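Local structure of hypothetical protein TM0486 (Thermotoga maritima, 1VK8) at residues E33-D36 with R37-K41; I96-E99 with E100-K104. The protein probably binds thiamin, as a small protein of the thiamine-binding family linked to the cell's response to oxidative conditions. All coordinates share one frame; numbering follows the deposited sequence.

Interaction 1. Residues E33-D36 with R37-K41; sequences EVID and RAIEK
Asp36 O accepts the backbone N-H of Glu40 at 2.9 Å, in a nearly straight bond (165° at the hydrogen). Ile39 N reaches Ile35 O in the same way, and the bonds of Ala38 N to Val34 O and of Arg37 N to Glu33 O continue the i to i+4 ladder. Beside the ladder the Arg37 chain bends twice, at chi2 (-54°) and chi3 (130°), which folds the guanidinium back against its own helix. Glu33 O and Asp36 CB lie over one and the same face of it, the methylene 3.4 Å above the plane. Arg37 NH1 meets Glu40 OE1 at 3.0 Å in a salt bridge whose hydrogen bond is weak, whereas the Glu33 carboxylate stays farther off, Glu33 OE2 lying 4.5 Å from Arg37 NE, and pairs with Arg30. Helix 31-43 is amphipathic here: Val34, Ile35 and Ala38 pack on strand 16-24 of the antiparallel sheet. Ile35 CG2 and Ile39 CD1 touch at 3.7 Å, and both side chains pack on Tyr105 of the second subunit. Asp36 OD2 forms a salt bridge with Lys104 of that subunit; no N-H of Arg37 points at this oxygen.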
loop_
_atom_site.group_PDB
_atom_site.type_symbol
_atom_site.label_atom_id
_atom_site.label_comp_id
_atom_site.label_asym_id
_atom_site.label_seq_id
_atom_site.Cartn_x
_atom_site.Cartn_y
_atom_site.Cartn_z
ATOM N N GLU C 33 10.551 -12.303 -14.044
ATOM C CA GLU C 33 11.558 -11.639 -14.858
ATOM C C GLU C 33 11.477 -10.135 -14.714
ATOM O O GLU C 33 12.507 -9.481 -14.579
ATOM C CB GLU C 33 11.417 -11.997 -16.327
ATOM C CG GLU C 33 12.589 -11.530 -17.188
ATOM C CD GLU C 33 12.191 -11.270 -18.633
ATOM O OE1 GLU C 33 11.408 -12.082 -19.189
ATOM O OE2 GLU C 33 12.656 -10.254 -19.210
ATOM N N VAL C 34 10.262 -9.591 -14.781
ATOM C CA VAL C 34 10.035 -8.171 -14.525
ATOM C C VAL C 34 10.576 -7.763 -13.144
ATOM O O VAL C 34 11.250 -6.751 -13.016
ATOM C CB VAL C 34 8.543 -7.826 -14.558
ATOM C CG1 VAL C 34 8.336 -6.343 -14.298
ATOM C CG2 VAL C 34 7.894 -8.275 -15.879
ATOM N N ILE C 35 10.264 -8.553 -12.119
ATOM C CA ILE C 35 10.684 -8.248 -10.755
ATOM C C ILE C 35 12.180 -8.318 -10.604
ATOM O O ILE C 35 12.768 -7.491 -9.916
ATOM C CB ILE C 35 9.984 -9.175 -9.741
ATOM C CG1 ILE C 35 8.463 -9.010 -9.809
ATOM C CG2 ILE C 35 10.472 -8.875 -8.318
ATOM C CD1 ILE C 35 8.004 -7.629 -9.669
ATOM N N ASP C 36 12.797 -9.297 -11.258
ATOM C CA ASP C 36 14.242 -9.436 -11.279
ATOM C C ASP C 36 14.932 -8.204 -11.853
ATOM O O ASP C 36 15.979 -7.797 -11.368
ATOM C CB ASP C 36 14.662 -10.644 -12.152
ATOM C CG ASP C 36 14.378 -11.996 -11.507
ATOM O OD1 ASP C 36 13.820 -12.054 -10.391
ATOM O OD2 ASP C 36 14.687 -13.061 -12.074
ATOM N N ARG C 37 14.383 -7.660 -12.936
ATOM C CA ARG C 37 14.967 -6.492 -13.608
ATOM C C ARG C 37 14.829 -5.274 -12.715
ATOM O O ARG C 37 15.727 -4.463 -12.640
ATOM C CB ARG C 37 14.272 -6.206 -14.947
ATOM C CG ARG C 37 14.409 -7.305 -16.012
ATOM C CD ARG C 37 15.825 -7.733 -16.344
ATOM N NE ARG C 37 15.931 -9.200 -16.286
ATOM C CZ ARG C 37 16.584 -9.913 -15.359
ATOM N NH1 ARG C 37 17.260 -9.335 -14.360
ATOM N NH2 ARG C 37 16.568 -11.239 -15.445
ATOM N N ALA C 38 13.684 -5.163 -12.055
ATOM C CA ALA C 38 13.435 -4.111 -11.094
ATOM C C ALA C 38 14.465 -4.142 -9.973
ATOM O O ALA C 38 15.097 -3.126 -9.689
ATOM C CB ALA C 38 12.064 -4.218 -10.554
ATOM N N ILE C 39 14.668 -5.314 -9.385
ATOM C CA ILE C 39 15.646 -5.466 -8.293
ATOM C C ILE C 39 17.058 -5.182 -8.768
ATOM O O ILE C 39 17.779 -4.443 -8.116
ATOM C CB ILE C 39 15.507 -6.837 -7.582
ATOM C CG1 ILE C 39 14.136 -6.907 -6.906
ATOM C CG2 ILE C 39 16.635 -7.025 -6.522
ATOM C CD1 ILE C 39 13.697 -8.283 -6.531
ATOM N N GLU C 40 17.436 -5.717 -9.927
ATOM C CA GLU C 40 18.733 -5.445 -10.507
ATOM C C GLU C 40 18.943 -3.949 -10.750
ATOM O O GLU C 40 20.018 -3.401 -10.471
ATOM C CB GLU C 40 18.858 -6.240 -11.806
ATOM C CG GLU C 40 20.147 -6.067 -12.577
ATOM C CD GLU C 40 20.205 -6.981 -13.805
ATOM O OE1 GLU C 40 19.219 -7.022 -14.600
ATOM O OE2 GLU C 40 21.239 -7.660 -13.968
ATOM N N LYS C 41 17.923 -3.272 -11.264
ATOM C CA LYS C 41 18.034 -1.838 -11.484
ATOM C C LYS C 41 18.193 -1.088 -10.151
ATOM O O LYS C 41 19.039 -0.199 -10.037
ATOM C CB LYS C 41 16.838 -1.308 -12.287
ATOM C CG LYS C 41 16.856 0.190 -12.531
ATOM C CD LYS C 41 18.035 0.633 -13.378
ATOM C CE LYS C 41 17.859 0.333 -14.837
ATOM N NZ LYS C 41 18.873 1.040 -15.667
#

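Interaction 2. Residues I96-E99 with E100-K104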
loop_
_atom_site.group_PDB
_atom_site.type_symbol
_atom_site.label_atom_id
_atom_site.label_comp_id
_atom_site.label_asym_id
_atom_site.label_seq_id
_atom_site.Cartn_x
_atom_site.Cartn_y
_atom_site.Cartn_z
ATOM N N ILE C 96 15.705 9.227 8.730
ATOM C CA ILE C 96 15.402 7.911 9.274
ATOM C C ILE C 96 16.091 6.862 8.386
ATOM O O ILE C 96 16.223 7.045 7.155
ATOM C CB ILE C 96 13.863 7.664 9.357
ATOM C CG1 ILE C 96 13.527 6.363 10.106
ATOM C CG2 ILE C 96 13.227 7.659 7.981
ATOM C CD1 ILE C 96 13.811 6.398 11.591
ATOM N N THR C 97 16.508 5.766 9.000
ATOM C CA THR C 97 17.278 4.732 8.312
ATOM C C THR C 97 16.648 3.370 8.524
ATOM O O THR C 97 15.821 3.192 9.416
ATOM C CB THR C 97 18.716 4.656 8.872
ATOM O OG1 THR C 97 18.675 4.438 10.286
ATOM C CG2 THR C 97 19.444 5.968 8.708
ATOM N N ILE C 98 17.072 2.409 7.700
ATOM C CA ILE C 98 16.649 1.027 7.840
ATOM C C ILE C 98 16.989 0.509 9.242
ATOM O O ILE C 98 16.115 -0.054 9.928
ATOM C CB ILE C 98 17.284 0.161 6.701
ATOM C CG1 ILE C 98 16.650 0.499 5.347
ATOM C CG2 ILE C 98 17.130 -1.320 7.021
ATOM C CD1 ILE C 98 17.358 -0.126 4.125
ATOM N N GLU C 99 18.229 0.747 9.682
ATOM C CA GLU C 99 18.742 0.208 10.940
ATOM C C GLU C 99 17.933 0.723 12.113
ATOM O O GLU C 99 17.631 -0.022 13.027
ATOM C CB GLU C 99 20.226 0.556 11.111
ATOM C CG GLU C 99 20.904 -0.025 12.342
ATOM C CD GLU C 99 22.343 0.453 12.520
ATOM O OE1 GLU C 99 22.901 1.096 11.594
ATOM O OE2 GLU C 99 22.927 0.174 13.596
ATOM N N GLU C 100 17.521 1.983 12.066
ATOM C CA GLU C 100 16.741 2.560 13.164
ATOM C C GLU C 100 15.402 1.846 13.310
ATOM O O GLU C 100 14.839 1.797 14.389
ATOM C CB GLU C 100 16.498 4.064 12.956
ATOM C CG GLU C 100 17.735 4.909 13.184
ATOM C CD GLU C 100 17.546 6.370 12.810
ATOM O OE1 GLU C 100 17.645 6.702 11.619
ATOM O OE2 GLU C 100 17.306 7.198 13.715
ATOM N N LYS C 101 14.892 1.292 12.222
ATOM C CA LYS C 101 13.619 0.577 12.245
ATOM C C LYS C 101 13.708 -0.948 12.453
ATOM O O LYS C 101 12.760 -1.554 12.946
ATOM C CB LYS C 101 12.889 0.892 10.961
ATOM C CG LYS C 101 12.708 2.380 10.711
ATOM C CD LYS C 101 12.440 2.684 9.256
ATOM C CE LYS C 101 10.978 2.602 9.002
ATOM N NZ LYS C 101 10.804 2.741 7.593
ATOM N N VAL C 102 14.813 -1.593 12.101
ATOM C CA VAL C 102 14.884 -3.067 12.182
ATOM C C VAL C 102 15.932 -3.660 13.102
ATOM O O VAL C 102 15.870 -4.845 13.382
ATOM C CB VAL C 102 15.190 -3.726 10.805
ATOM C CG1 VAL C 102 14.217 -3.272 9.768
ATOM C CG2 VAL C 102 16.637 -3.460 10.378
ATOM N N SER C 103 16.928 -2.876 13.501
ATOM C CA SER C 103 18.098 -3.421 14.204
ATOM C C SER C 103 17.704 -4.214 15.435
ATOM O O SER C 103 18.295 -5.251 15.706
ATOM C CB SER C 103 19.075 -2.309 14.595
ATOM O OG SER C 103 18.480 -1.392 15.485
ATOM N N LYS C 104 16.711 -3.704 16.160
ATOM C CA LYS C 104 16.080 -4.379 17.302
ATOM C C LYS C 104 15.732 -5.853 17.065
ATOM O O LYS C 104 15.712 -6.641 18.006
ATOM C CB LYS C 104 14.766 -3.653 17.670
ATOM C CG LYS C 104 14.635 -3.228 19.117
ATOM C CD LYS C 104 13.188 -3.300 19.588
ATOM C CE LYS C 104 12.802 -4.710 20.041
ATOM N NZ LYS C 104 11.980 -4.698 21.291
#
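Helix 98-102, near the C terminus, is capped at its start by Thr97, the N-cap residue. Across the first turn Thr97 and Glu100 exchange hydrogen bonds: Glu100 N donates to Thr97 OG1 at 3.2 Å, and Thr97 OG1 donates in turn to Glu100 OE1 at 2.8 Å, meeting the anti lone pair of that oxygen. The threonine hydroxyl sits between its own backbone N and carbonyl carbon (chi1 56°), facing the first turn, while Glu100 CG lies beside its backbone N and the Glu100 side chain crosses that of Thr97 at about a right angle, bringing OE1 back to the hydroxyl. Ile96 CD1 rests against Glu100 CB at 3.8 Å, and Ile96 CG1 against the aliphatic part of Lys101, whose ammonium goes on to Thr17 and Asp90. Farther along, Ile98 O takes two backbone donors: Val102 N arrives almost in line with the carbonyl, whereas Lys101 N, at 2.9 Å, stands 55° out of its plane. Glu99 O is likewise shared, by Ser103 N at 3.0 Å and Ser103 OG at 2.9 Å, which approach from opposite faces. On the buried side Ile98 CG2 and Val102 CG2 run side by side, 4.0 Å apart, and their side chains pack on Pro53 and Gly52 of the second subunit. This short helix thus carries part of the subunit interface. At its start, the Thr97 hydroxyl both satisfies an amide of the first turn and helps fix the Glu100 carboxylate, whose negative charge there probably interacts favourably with the helix dipole; farther along, the Ser103 hydroxyl gives Glu99 O a second donor beside the backbone amide.

How the interactions relate
From the N terminus, the chain runs through strand 16-24 and enters helix 31-43, where interaction 1 closes turns in the middle of the helix. It then passes through strands 48-51 and 56-60, helix 62-76 and strand 82-92 before interaction 2 closes the first turns of helix 98-102. The two contacts follow in series, neither nested nor crossing, and lie on opposite sides of the chain's centre, with their own centres about 25 Å apart. Interaction 1 belongs to a helix packed on the sheet, interaction 2 to the C-terminal helix beside strand 56-60. Between subunits the pairing is reciprocal, region 33-41 of one copy meeting 96-104 of the other, so the two contacts come together across the interface.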